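Local structure of 3,4-dihydroxybenzoate decarboxylase (Enterobacter cloacae, 5NY5) at residues 31-36 with 137-142; 143-148 with 171-176; 276-281 with 295-300. The protein probably catalyses the reversible decarboxylation of 3,4-dihydroxybenzoate to catechol, using prenylated FMN and a metal ion as in the UbiD family. All coordinates share one frame; numbering follows the deposited sequence.

Contact 1 (31-36 with 137-142); sequences PNAELA and APTNTP
Asn32 meets Thr139 through one branch of its amide. Asn32 CB lies 4.1 Å from Thr139 OG1, and CG comes closer to the same hydroxyl. OD1 makes the bond: Thr139 OG1 donates to Asn32 OD1 over 2.6 Å, in the carbonyl plane and on a lone pair. The amide is brought there by CG lying anti to the backbone N (chi1 -173°), although the side chain starts out pointing away from the loop. Thr139 OG1 is also an acceptor, of a weak bond from Ala33 N. Ala33 N also donates to Thr139 O over 3.1 Å, so two oxygens of one residue share its N-H. Thr139 N in turn donates to Pro31 O over 3.1 Å. Apolar packing flanks these bonds, with Ala33 CB 3.9 Å from Pro142 CG. A water donates to both Ala33 O and Asn140 O and joins the two backbones. Met479 and Phe478 of a second subunit pack on Ala33 and Asn140. Ala33 holds the N-cap position of helix 34-42. The arrangement is a single beta bridge, Asn32 with Thr139, just ahead of that helix. It joins the N-terminal UbiD region to the loop leading into strand 148-157.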
ATOM      1  N   PRO A  31      26.996  -1.836  46.568  1.00 56.30           N
ATOM      2  CA  PRO A  31      27.105  -1.122  45.287  1.00 55.32           C
ATOM      3  C   PRO A  31      27.096  -2.044  44.086  1.00 55.58           C
ATOM      4  O   PRO A  31      26.874  -1.574  42.965  1.00 54.78           O
ATOM      5  CB  PRO A  31      28.441  -0.379  45.411  1.00 55.68           C
ATOM      6  CG  PRO A  31      29.215  -1.171  46.403  1.00 57.16           C
ATOM      7  CD  PRO A  31      28.206  -1.677  47.390  1.00 57.32           C
ATOM      8  N   ASN A  32      27.331  -3.338  44.281  1.00 56.83           N
ATOM      9  CA  ASN A  32      27.269  -4.317  43.202  1.00 57.37           C
ATOM     10  C   ASN A  32      25.822  -4.773  43.059  1.00 56.90           C
ATOM     11  O   ASN A  32      25.316  -5.538  43.884  1.00 57.57           O
ATOM     12  CB  ASN A  32      28.203  -5.486  43.489  1.00 59.20           C
ATOM     13  CG  ASN A  32      28.314  -6.442  42.323  1.00 60.04           C
ATOM     14  OD1 ASN A  32      27.957  -6.107  41.194  1.00 59.27           O
ATOM     15  ND2 ASN A  32      28.813  -7.643  42.589  1.00 61.82           N
ATOM     16  N   ALA A  33      25.148  -4.267  42.023  1.00 55.86           N
ATOM     17  CA  ALA A  33      23.799  -4.675  41.631  1.00 55.51           C
ATOM     18  C   ALA A  33      22.721  -4.253  42.625  1.00 54.86           C
ATOM     19  O   ALA A  33      21.721  -3.650  42.225  1.00 53.90           O
ATOM     20  CB  ALA A  33      23.734  -6.190  41.408  1.00 56.93           C
ATOM     21  N   GLU A  34      22.900  -4.572  43.910  1.00 55.53           N
ATOM     22  CA  GLU A  34      21.850  -4.307  44.891  1.00 55.22           C
ATOM     23  C   GLU A  34      21.460  -2.836  44.911  1.00 53.91           C
ATOM     24  O   GLU A  34      20.274  -2.502  45.014  1.00 53.39           O
ATOM     25  CB  GLU A  34      22.299  -4.760  46.280  1.00 56.30           C
ATOM     26  CG  GLU A  34      21.459  -4.188  47.412  1.00 56.04           C
ATOM     27  CD  GLU A  34      21.663  -4.912  48.727  1.00 57.41           C
ATOM     28  OE1 GLU A  34      21.003  -5.949  48.946  1.00 60.75           O
ATOM     29  OE2 GLU A  34      22.484  -4.449  49.543  1.00 57.78           O
ATOM     30  N   LEU A  35      22.445  -1.944  44.798  1.00 53.54           N
ATOM     31  CA  LEU A  35      22.167  -0.513  44.823  1.00 52.52           C
ATOM     32  C   LEU A  35      21.176  -0.122  43.732  1.00 51.64           C
ATOM     33  O   LEU A  35      20.148   0.510  44.007  1.00 51.15           O
ATOM     34  CB  LEU A  35      23.476   0.265  44.681  1.00 58.36           C
ATOM     35  CG  LEU A  35      23.415   1.782  44.840  1.00 53.14           C
ATOM     36  CD1 LEU A  35      22.423   2.119  45.904  1.00 51.68           C
ATOM     37  CD2 LEU A  35      24.775   2.337  45.220  1.00 52.14           C
ATOM     38  N   ALA A  36      21.464  -0.497  42.484  1.00 51.60           N
ATOM     39  CA  ALA A  36      20.562  -0.155  41.390  1.00 50.94           C
ATOM     40  C   ALA A  36      19.229  -0.878  41.527  1.00 51.14           C
ATOM     41  O   ALA A  36      18.174  -0.311  41.220  1.00 50.60           O
ATOM     42  CB  ALA A  36      21.211  -0.486  40.049  1.00 51.13           C
ATOM     43  N   ALA A 137      32.315   2.613  42.819  1.00 55.90           N
ATOM     44  CA  ALA A 137      31.579   2.704  41.565  1.00 54.98           C
ATOM     45  C   ALA A 137      30.558   1.577  41.492  1.00 54.81           C
ATOM     46  O   ALA A 137      30.933   0.405  41.622  1.00 55.85           O
ATOM     47  CB  ALA A 137      32.533   2.640  40.379  1.00 55.60           C
ATOM     48  N   PRO A 138      29.280   1.872  41.292  1.00 53.70           N
ATOM     49  CA  PRO A 138      28.266   0.818  41.306  1.00 53.66           C
ATOM     50  C   PRO A 138      28.156   0.113  39.963  1.00 53.87           C
ATOM     51  O   PRO A 138      28.589   0.608  38.923  1.00 53.77           O
ATOM     52  CB  PRO A 138      26.970   1.573  41.632  1.00 52.51           C
ATOM     53  CG  PRO A 138      27.328   3.056  41.615  1.00 51.97           C
ATOM     54  CD  PRO A 138      28.688   3.188  41.020  1.00 52.61           C
ATOM     55  N   THR A 139      27.572  -1.079  40.015  1.00 54.35           N
ATOM     56  CA  THR A 139      27.177  -1.823  38.829  1.00 54.63           C
ATOM     57  C   THR A 139      25.659  -1.845  38.772  1.00 53.79           C
ATOM     58  O   THR A 139      25.003  -2.151  39.773  1.00 58.41           O
ATOM     59  CB  THR A 139      27.727  -3.250  38.856  1.00 56.18           C
ATOM     60  OG1 THR A 139      27.076  -3.994  39.892  1.00 56.47           O
ATOM     61  CG2 THR A 139      29.223  -3.238  39.121  1.00 57.20           C
ATOM     62  N   ASN A 140      25.100  -1.509  37.608  1.00 53.27           N
ATOM     63  CA  ASN A 140      23.649  -1.436  37.492  1.00 52.57           C
ATOM     64  C   ASN A 140      23.013  -2.822  37.481  1.00 53.39           C
ATOM     65  O   ASN A 140      21.990  -3.044  38.139  1.00 53.16           O
ATOM     66  CB  ASN A 140      23.261  -0.650  36.243  1.00 51.97           C
ATOM     67  CG  ASN A 140      23.109   0.832  36.516  1.00 52.85           C
ATOM     68  OD1 ASN A 140      21.994   1.345  36.611  1.00 50.28           O
ATOM     69  ND2 ASN A 140      24.230   1.528  36.654  1.00 50.96           N
ATOM     70  N   THR A 141      23.588  -3.758  36.742  1.00 54.51           N
ATOM     71  CA  THR A 141      23.086  -5.122  36.659  1.00 55.59           C
ATOM     72  C   THR A 141      24.226  -6.094  36.888  1.00 57.08           C
ATOM     73  O   THR A 141      25.397  -5.757  36.672  1.00 57.37           O
ATOM     74  CB  THR A 141      22.437  -5.413  35.297  1.00 55.85           C
ATOM     75  OG1 THR A 141      23.440  -5.409  34.276  1.00 56.52           O
ATOM     76  CG2 THR A 141      21.372  -4.381  34.970  1.00 54.53           C
ATOM     77  N   PRO A 142      23.924  -7.319  37.329  1.00 58.22           N
ATOM     78  CA  PRO A 142      24.981  -8.328  37.491  1.00 59.94           C
ATOM     79  C   PRO A 142      25.714  -8.683  36.202  1.00 61.01           C
ATOM     80  O   PRO A 142      26.789  -9.289  36.283  1.00 62.46           O
ATOM     81  CB  PRO A 142      24.226  -9.541  38.052  1.00 60.99           C
ATOM     82  CG  PRO A 142      23.024  -8.959  38.709  1.00 59.61           C
ATOM     83  CD  PRO A 142      22.637  -7.773  37.885  1.00 58.08           C
TER
HETATM   84  O   HOH W   1      20.796  -4.832  39.503  1.00 41.00           O

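Contact 2 (143-148 with 171-176)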
ATOM      1  N   ILE A 143      25.181  -8.333  35.030  1.00 60.52           N
ATOM      2  CA  ILE A 143      25.824  -8.668  33.763  1.00 61.69           C
ATOM      3  C   ILE A 143      26.557  -7.475  33.155  1.00 60.89           C
ATOM      4  O   ILE A 143      26.914  -7.510  31.972  1.00 61.63           O
ATOM      5  CB  ILE A 143      24.816  -9.246  32.759  1.00 62.20           C
ATOM      6  CG1 ILE A 143      23.827  -8.171  32.315  1.00 60.48           C
ATOM      7  CG2 ILE A 143      24.085 -10.437  33.360  1.00 63.16           C
ATOM      8  CD1 ILE A 143      22.903  -8.612  31.205  1.00 61.07           C
ATOM      9  N   ASP A 144      26.788  -6.420  33.932  1.00 59.54           N
ATOM     10  CA  ASP A 144      27.534  -5.276  33.432  1.00 58.93           C
ATOM     11  C   ASP A 144      28.996  -5.646  33.205  1.00 60.45           C
ATOM     12  O   ASP A 144      29.521  -6.605  33.778  1.00 61.77           O
ATOM     13  CB  ASP A 144      27.436  -4.103  34.408  1.00 57.38           C
ATOM     14  CG  ASP A 144      26.083  -3.422  34.369  1.00 55.92           C
ATOM     15  OD1 ASP A 144      25.149  -3.977  33.750  1.00 56.09           O
ATOM     16  OD2 ASP A 144      25.952  -2.331  34.962  1.00 54.74           O
ATOM     17  N   ALA A 145      29.661  -4.863  32.354  1.00 60.42           N
ATOM     18  CA  ALA A 145      31.069  -5.106  32.068  1.00 61.95           C
ATOM     19  C   ALA A 145      31.953  -4.873  33.284  1.00 62.02           C
ATOM     20  O   ALA A 145      33.065  -5.405  33.338  1.00 63.64           O
ATOM     21  CB  ALA A 145      31.533  -4.217  30.916  1.00 61.90           C
ATOM     22  N   GLY A 146      31.481  -4.096  34.253  1.00 60.48           N
ATOM     23  CA  GLY A 146      32.243  -3.773  35.433  1.00 60.54           C
ATOM     24  C   GLY A 146      31.655  -2.553  36.104  1.00 58.73           C
ATOM     25  O   GLY A 146      30.647  -2.002  35.651  1.00 63.02           O
ATOM     26  N   PRO A 147      32.256  -2.118  37.208  1.00 58.72           N
ATOM     27  CA  PRO A 147      31.791  -0.888  37.858  1.00 57.24           C
ATOM     28  C   PRO A 147      31.874   0.295  36.905  1.00 56.49           C
ATOM     29  O   PRO A 147      32.812   0.419  36.119  1.00 57.30           O
ATOM     30  CB  PRO A 147      32.741  -0.731  39.052  1.00 57.92           C
ATOM     31  CG  PRO A 147      33.879  -1.667  38.789  1.00 59.74           C
ATOM     32  CD  PRO A 147      33.327  -2.779  37.967  1.00 60.24           C
ATOM     33  N   PHE A 148      30.869   1.164  36.980  1.00 55.08           N
ATOM     34  CA  PHE A 148      30.689   2.244  36.020  1.00 55.04           C
ATOM     35  C   PHE A 148      30.508   3.576  36.730  1.00 53.46           C
ATOM     36  O   PHE A 148      29.816   3.659  37.749  1.00 52.89           O
ATOM     37  CB  PHE A 148      29.464   1.992  35.125  1.00 53.79           C
ATOM     38  CG  PHE A 148      29.792   1.415  33.778  1.00 54.67           C
ATOM     39  CD1 PHE A 148      30.223   2.232  32.749  1.00 54.78           C
ATOM     40  CD2 PHE A 148      29.640   0.061  33.533  1.00 57.17           C
ATOM     41  CE1 PHE A 148      30.517   1.707  31.506  1.00 55.76           C
ATOM     42  CE2 PHE A 148      29.931  -0.472  32.292  1.00 56.58           C
ATOM     43  CZ  PHE A 148      30.371   0.353  31.277  1.00 57.30           C
ATOM     44  N   ARG A 171      30.602   7.948  30.034  1.00 65.99           N
ATOM     45  CA  ARG A 171      30.562   6.892  31.032  1.00 65.37           C
ATOM     46  C   ARG A 171      31.887   6.145  31.007  1.00 66.75           C
ATOM     47  O   ARG A 171      32.483   5.960  29.942  1.00 68.29           O
ATOM     48  CB  ARG A 171      29.396   5.928  30.795  1.00 65.00           C
ATOM     49  CG  ARG A 171      29.497   5.104  29.525  1.00 66.54           C
ATOM     50  CD  ARG A 171      28.263   4.239  29.341  1.00 66.21           C
ATOM     51  NE  ARG A 171      28.354   3.398  28.152  1.00 67.84           N
ATOM     52  CZ  ARG A 171      27.348   2.677  27.670  1.00 68.07           C
ATOM     53  NH1 ARG A 171      26.169   2.698  28.274  1.00 66.76           N
ATOM     54  NH2 ARG A 171      27.520   1.940  26.584  1.00 69.75           N
ATOM     55  N   LEU A 172      32.352   5.732  32.182  1.00 66.35           N
ATOM     56  CA  LEU A 172      33.663   5.113  32.326  1.00 67.72           C
ATOM     57  C   LEU A 172      33.538   3.835  33.138  1.00 67.53           C
ATOM     58  O   LEU A 172      32.881   3.821  34.183  1.00 66.21           O
ATOM     59  CB  LEU A 172      34.656   6.067  32.997  1.00 67.88           C
ATOM     60  CG  LEU A 172      35.021   7.336  32.223  1.00 68.44           C
ATOM     61  CD1 LEU A 172      34.040   8.466  32.505  1.00 66.92           C
ATOM     62  CD2 LEU A 172      36.442   7.760  32.540  1.00 69.67           C
ATOM     63  N   CYS A 173      34.176   2.772  32.661  1.00 69.01           N
ATOM     64  CA  CYS A 173      34.176   1.485  33.339  1.00 69.21           C
ATOM     65  C   CYS A 173      35.515   1.278  34.033  1.00 70.27           C
ATOM     66  O   CYS A 173      36.571   1.501  33.434  1.00 71.72           O
ATOM     67  CB  CYS A 173      33.908   0.351  32.348  1.00 70.29           C
ATOM     68  SG  CYS A 173      33.855  -1.296  33.082  1.00 70.77           S
ATOM     69  N   VAL A 174      35.466   0.854  35.294  1.00 69.72           N
ATOM     70  CA  VAL A 174      36.684   0.630  36.062  1.00 70.83           C
ATOM     71  C   VAL A 174      37.342  -0.656  35.583  1.00 72.64           C
ATOM     72  O   VAL A 174      36.720  -1.725  35.580  1.00 72.63           O
ATOM     73  CB  VAL A 174      36.383   0.575  37.564  1.00 69.84           C
ATOM     74  CG1 VAL A 174      37.639   0.242  38.345  1.00 71.25           C
ATOM     75  CG2 VAL A 174      35.791   1.891  38.033  1.00 68.24           C
ATOM     76  N   GLN A 175      38.606  -0.562  35.179  1.00 74.35           N
ATOM     77  CA  GLN A 175      39.349  -1.699  34.653  1.00 76.35           C
ATOM     78  C   GLN A 175      40.456  -2.165  35.585  1.00 77.67           C
ATOM     79  O   GLN A 175      40.544  -3.356  35.895  1.00 78.51           O
ATOM     80  CB  GLN A 175      39.943  -1.348  33.281  1.00 77.74           C
ATOM     81  CG  GLN A 175      38.916  -0.906  32.251  1.00 76.81           C
ATOM     82  CD  GLN A 175      37.960  -2.017  31.855  1.00 76.66           C
ATOM     83  OE1 GLN A 175      38.212  -3.194  32.113  1.00 77.63           O
ATOM     84  NE2 GLN A 175      36.856  -1.645  31.221  1.00 75.59           N
ATOM     85  N   GLU A 176      41.311  -1.251  36.039  1.00 78.02           N
ATOM     86  CA  GLU A 176      42.407  -1.608  36.929  1.00 79.47           C
ATOM     87  C   GLU A 176      42.442  -0.674  38.130  1.00 78.45           C
ATOM     88  O   GLU A 176      41.550   0.164  38.296  1.00 76.55           O
ATOM     89  CB  GLU A 176      43.743  -1.559  36.185  1.00 81.80           C
ATOM     90  CG  GLU A 176      43.790  -2.388  34.914  1.00 83.07           C
ATOM     91  CD  GLU A 176      43.781  -3.877  35.182  1.00 84.02           C
ATOM     92  OE1 GLU A 176      44.029  -4.284  36.335  1.00 84.19           O
ATOM     93  OE2 GLU A 176      43.526  -4.646  34.232  1.00 84.75           O
TER
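Pro147 O accepts the one hydrogen bond between the two segments. Val174 N donates to Pro147 O over 2.8 Å, with a nearly straight N-H...O angle of 167°. The CA-H of Cys173 turns to the same oxygen, with Cys173 CA 3.3 Å from Pro147 O. A matching CA-H...O contact runs from Phe148 CA to Leu172 O. These contacts flank an antiparallel, non-hydrogen-bonded pair, Phe148 with Cys173, where strand 148-157 begins beside strand 165-174.

The side chains of that pair lie on one face of the sheet and touch. Cys173 CB sits over a face of the Phe148 ring, 3.9 Å from the ring centroid, as a CH-pi contact displaced toward the rim. Cys173 SG lies over the ring as well, 4.4 Å from the centroid of Phe148, in a sulfur-aromatic contact. Cys173 SG stands anti to the backbone N (chi1 -179°), 3.6 Å from Pro147 O and near Gly146 CA. Ala145 CB packs more loosely on the sulfur.

Beside the hydrogen bond, Pro147 crosses Val174 at about a right angle, with Pro147 CG 3.6 Å from Val174 CB. At the other end of the strand segment, Arg171 CD comes 4.0 Å from Phe148 CE1. Arg171 belongs to the prenylated FMN site of this enzyme; no cofactor is bound to this chain in the model. Leu180 of strand 179-182 packs on Leu172 and Val174.

One backbone bond thus sets the start of the strand pairing. Cys173 against the Phe148 ring gives the pair an apolar, sulfur-aromatic face. The same ring lies against the aliphatic stem of the cofactor-site Arg171, whose charge is met by a salt bridge from NH2 to Glu289.

Contact 3 (276-281 with 295-300); sequences REDQHT and GEANPS
Glu277 and Asn298 hold the tight part of this contact with two reciprocal bonds. Glu277 N donates to Asn298 O over 2.9 Å, nearly along the C=O axis. In return Asn298 N donates to Glu277 OE1 over 3.0 Å, at 165°. OE1 uses its anti lone pair, the one away from OE2. The Glu277 chain is extended beyond CG, which brings OE1 up to the backbone N of Asn298. A water also donates to OE1 and, weakly, to Glu296 O.

Beside this pair Ala297 CB packs on the carboxylate of Asp278, 3.4 Å from Asp278 OD1. Arg276 CB lies 3.3 Å from Pro299 O. Arg276, Glu277, Asp278 and Gln279 form a type I turn.

The other side is looser. Pro299 and Ser300 are exposed, and the Pro299 side chain starts out away from the turn. Here Asn298 OD1 accepts from Ser300 N over 2.9 Å, an Asx turn that steadies the Asn298 amide. The tip of Arg276 also leads away from 295-300. Arg276 NH1 makes a salt bridge with Asp278 OD1 at 2.7 Å, poorly angled as a hydrogen bond. Arg276 NH2 makes a hydrogen bond to Asn282 OD1. One guanidinium face lies over Gln279 CA.

The turn belongs to the loop between strands 263-269 and 285-288. Its partner segment leaves strand 294-296, which pairs antiparallel with 285-288 through Gly295. Ala297 bonds by its backbone to Gly284, and Asn298 touches Phe183, just beyond strand 179-182.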
ATOM      1  N   ARG A 276      38.992  -4.080  25.673  1.00 76.92           N
ATOM      2  CA  ARG A 276      37.586  -4.415  25.516  1.00 75.13           C
ATOM      3  C   ARG A 276      36.885  -4.234  26.855  1.00 73.40           C
ATOM      4  O   ARG A 276      37.462  -4.508  27.912  1.00 73.99           O
ATOM      5  CB  ARG A 276      37.393  -5.838  24.987  1.00 76.15           C
ATOM      6  CG  ARG A 276      37.822  -6.958  25.912  1.00 77.22           C
ATOM      7  CD  ARG A 276      37.597  -8.300  25.231  1.00 78.35           C
ATOM      8  NE  ARG A 276      37.951  -9.426  26.087  1.00 79.49           N
ATOM      9  CZ  ARG A 276      37.095 -10.048  26.890  1.00 78.49           C
ATOM     10  NH1 ARG A 276      35.832  -9.652  26.948  1.00 76.32           N
ATOM     11  NH2 ARG A 276      37.504 -11.066  27.634  1.00 79.78           N
ATOM     12  N   GLU A 277      35.639  -3.762  26.794  1.00 71.37           N
ATOM     13  CA  GLU A 277      34.966  -3.252  27.985  1.00 69.68           C
ATOM     14  C   GLU A 277      34.816  -4.327  29.054  1.00 69.86           C
ATOM     15  O   GLU A 277      35.036  -4.064  30.243  1.00 69.63           O
ATOM     16  CB  GLU A 277      33.605  -2.680  27.592  1.00 67.69           C
ATOM     17  CG  GLU A 277      33.151  -1.493  28.417  1.00 66.13           C
ATOM     18  CD  GLU A 277      32.085  -0.679  27.712  1.00 64.61           C
ATOM     19  OE1 GLU A 277      31.706  -1.052  26.584  1.00 64.75           O
ATOM     20  OE2 GLU A 277      31.629   0.334  28.280  1.00 63.37           O
ATOM     21  N   ASP A 278      34.455  -5.546  28.655  1.00 70.40           N
ATOM     22  CA  ASP A 278      34.176  -6.629  29.591  1.00 70.62           C
ATOM     23  C   ASP A 278      35.368  -7.561  29.780  1.00 72.88           C
ATOM     24  O   ASP A 278      35.183  -8.768  29.970  1.00 73.65           O
ATOM     25  CB  ASP A 278      32.956  -7.421  29.124  1.00 69.87           C
ATOM     26  CG  ASP A 278      33.183  -8.101  27.788  1.00 71.14           C
ATOM     27  OD1 ASP A 278      34.006  -7.600  26.993  1.00 72.03           O
ATOM     28  OD2 ASP A 278      32.542  -9.142  27.534  1.00 71.35           O
ATOM     29  N   GLN A 279      36.590  -7.023  29.748  1.00 74.09           N
ATOM     30  CA  GLN A 279      37.770  -7.881  29.802  1.00 76.44           C
ATOM     31  C   GLN A 279      37.843  -8.676  31.102  1.00 76.89           C
ATOM     32  O   GLN A 279      38.321  -9.815  31.103  1.00 78.63           O
ATOM     33  CB  GLN A 279      39.038  -7.049  29.620  1.00 77.63           C
ATOM     34  CG  GLN A 279      39.243  -5.978  30.674  1.00 76.75           C
ATOM     35  CD  GLN A 279      40.677  -5.500  30.740  1.00 78.51           C
ATOM     36  OE1 GLN A 279      41.577  -6.127  30.184  1.00 80.57           O
ATOM     37  NE2 GLN A 279      40.898  -4.379  31.416  1.00 77.82           N
ATOM     38  N   HIS A 280      37.372  -8.105  32.209  1.00 75.48           N
ATOM     39  CA  HIS A 280      37.446  -8.774  33.500  1.00 75.96           C
ATOM     40  C   HIS A 280      36.182  -9.544  33.855  1.00 74.94           C
ATOM     41  O   HIS A 280      36.209 -10.346  34.794  1.00 75.66           O
ATOM     42  CB  HIS A 280      37.745  -7.758  34.609  1.00 75.32           C
ATOM     43  CG  HIS A 280      39.086  -7.102  34.485  1.00 76.64           C
ATOM     44  ND1 HIS A 280      40.267  -7.768  34.733  1.00 78.88           N
ATOM     45  CD2 HIS A 280      39.432  -5.837  34.149  1.00 76.15           C
ATOM     46  CE1 HIS A 280      41.281  -6.943  34.549  1.00 79.71           C
ATOM     47  NE2 HIS A 280      40.803  -5.765  34.194  1.00 78.10           N
ATOM     48  N   THR A 281      35.082  -9.330  33.135  1.00 73.41           N
ATOM     49  CA  THR A 281      33.822  -9.994  33.440  1.00 72.44           C
ATOM     50  C   THR A 281      33.351 -10.948  32.356  1.00 72.94           C
ATOM     51  O   THR A 281      32.718 -11.955  32.679  1.00 73.18           O
ATOM     52  CB  THR A 281      32.723  -8.958  33.694  1.00 70.13           C
ATOM     53  OG1 THR A 281      32.662  -8.047  32.591  1.00 69.35           O
ATOM     54  CG2 THR A 281      33.011  -8.185  34.971  1.00 69.68           C
ATOM     55  N   GLY A 295      23.408  -2.953  26.552  1.00 57.31           N
ATOM     56  CA  GLY A 295      24.266  -2.788  25.402  1.00 58.32           C
ATOM     57  C   GLY A 295      25.359  -3.835  25.352  1.00 60.03           C
ATOM     58  O   GLY A 295      25.666  -4.507  26.335  1.00 60.46           O
ATOM     59  N   GLU A 296      25.952  -3.982  24.174  1.00 61.15           N
ATOM     60  CA  GLU A 296      27.046  -4.921  23.994  1.00 62.98           C
ATOM     61  C   GLU A 296      28.368  -4.253  24.344  1.00 63.78           C
ATOM     62  O   GLU A 296      28.535  -3.040  24.191  1.00 63.23           O
ATOM     63  CB  GLU A 296      27.085  -5.452  22.558  1.00 64.05           C
ATOM     64  CG  GLU A 296      27.345  -4.391  21.502  1.00 67.60           C
ATOM     65  CD  GLU A 296      27.514  -4.978  20.112  1.00 72.70           C
ATOM     66  OE1 GLU A 296      27.183  -6.168  19.918  1.00 76.42           O
ATOM     67  OE2 GLU A 296      27.980  -4.247  19.212  1.00 75.03           O
ATOM     68  N   ALA A 297      29.308  -5.060  24.823  1.00 65.19           N
ATOM     69  CA  ALA A 297      30.605  -4.540  25.224  1.00 66.15           C
ATOM     70  C   ALA A 297      31.377  -4.025  24.017  1.00 67.25           C
ATOM     71  O   ALA A 297      31.361  -4.632  22.943  1.00 68.17           O
ATOM     72  CB  ALA A 297      31.411  -5.622  25.941  1.00 67.61           C
ATOM     73  N   ASN A 298      32.050  -2.896  24.194  1.00 67.26           N
ATOM     74  CA  ASN A 298      32.867  -2.341  23.121  1.00 68.49           C
ATOM     75  C   ASN A 298      34.181  -3.111  23.031  1.00 70.75           C
ATOM     76  O   ASN A 298      34.865  -3.275  24.044  1.00 71.25           O
ATOM     77  CB  ASN A 298      33.131  -0.858  23.364  1.00 67.87           C
ATOM     78  CG  ASN A 298      33.713  -0.157  22.150  1.00 68.94           C
ATOM     79  OD1 ASN A 298      34.638  -0.655  21.509  1.00 70.83           O
ATOM     80  ND2 ASN A 298      33.169   1.010  21.829  1.00 67.85           N
ATOM     81  N   PRO A 299      34.556  -3.604  21.852  1.00 72.24           N
ATOM     82  CA  PRO A 299      35.775  -4.419  21.749  1.00 74.56           C
ATOM     83  C   PRO A 299      37.060  -3.606  21.818  1.00 75.84           C
ATOM     84  O   PRO A 299      38.088  -4.113  22.274  1.00 77.44           O
ATOM     85  CB  PRO A 299      35.627  -5.103  20.383  1.00 75.70           C
ATOM     86  CG  PRO A 299      34.189  -4.920  19.996  1.00 73.79           C
ATOM     87  CD  PRO A 299      33.776  -3.626  20.606  1.00 71.95           C
ATOM     88  N   SER A 300      37.024  -2.353  21.369  1.00 75.29           N
ATOM     89  CA  SER A 300      38.214  -1.504  21.310  1.00 76.63           C
ATOM     90  C   SER A 300      37.891  -0.169  21.972  1.00 75.00           C
ATOM     91  O   SER A 300      37.210   0.672  21.378  1.00 73.96           O
ATOM     92  CB  SER A 300      38.676  -1.309  19.868  1.00 78.23           C
ATOM     93  OG  SER A 300      39.841  -0.504  19.801  1.00 79.71           O
TER
HETATM   94  O   HOH W   2      29.807  -0.071  25.253  1.00 44.04           O

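The contacts run in series along the chain, on one side of its centre. Contacts 1 and 2 have centres about 11 Å apart and share a probable hydrogen bond, Pro138 O to Phe148 N at 3.0 Å. Contacts 2 and 3 have centres about 9 Å apart. Two probable hydrogen bonds join them: Ala145 O with Thr281 OG1, 2.8 Å, and Gln175 OE1 with Gln279 NE2, 3.0 Å. Contacts 1 and 3 do not touch. The prenylated FMN site borders contacts 2 and 3: the Glu277 side chain is about 4 Å from that of Arg171, and the Asn298 side chain about 3 Å from that of Phe183. Contact 1 is farther from the site, its Asn140 side chain about 9 Å from that of Arg171.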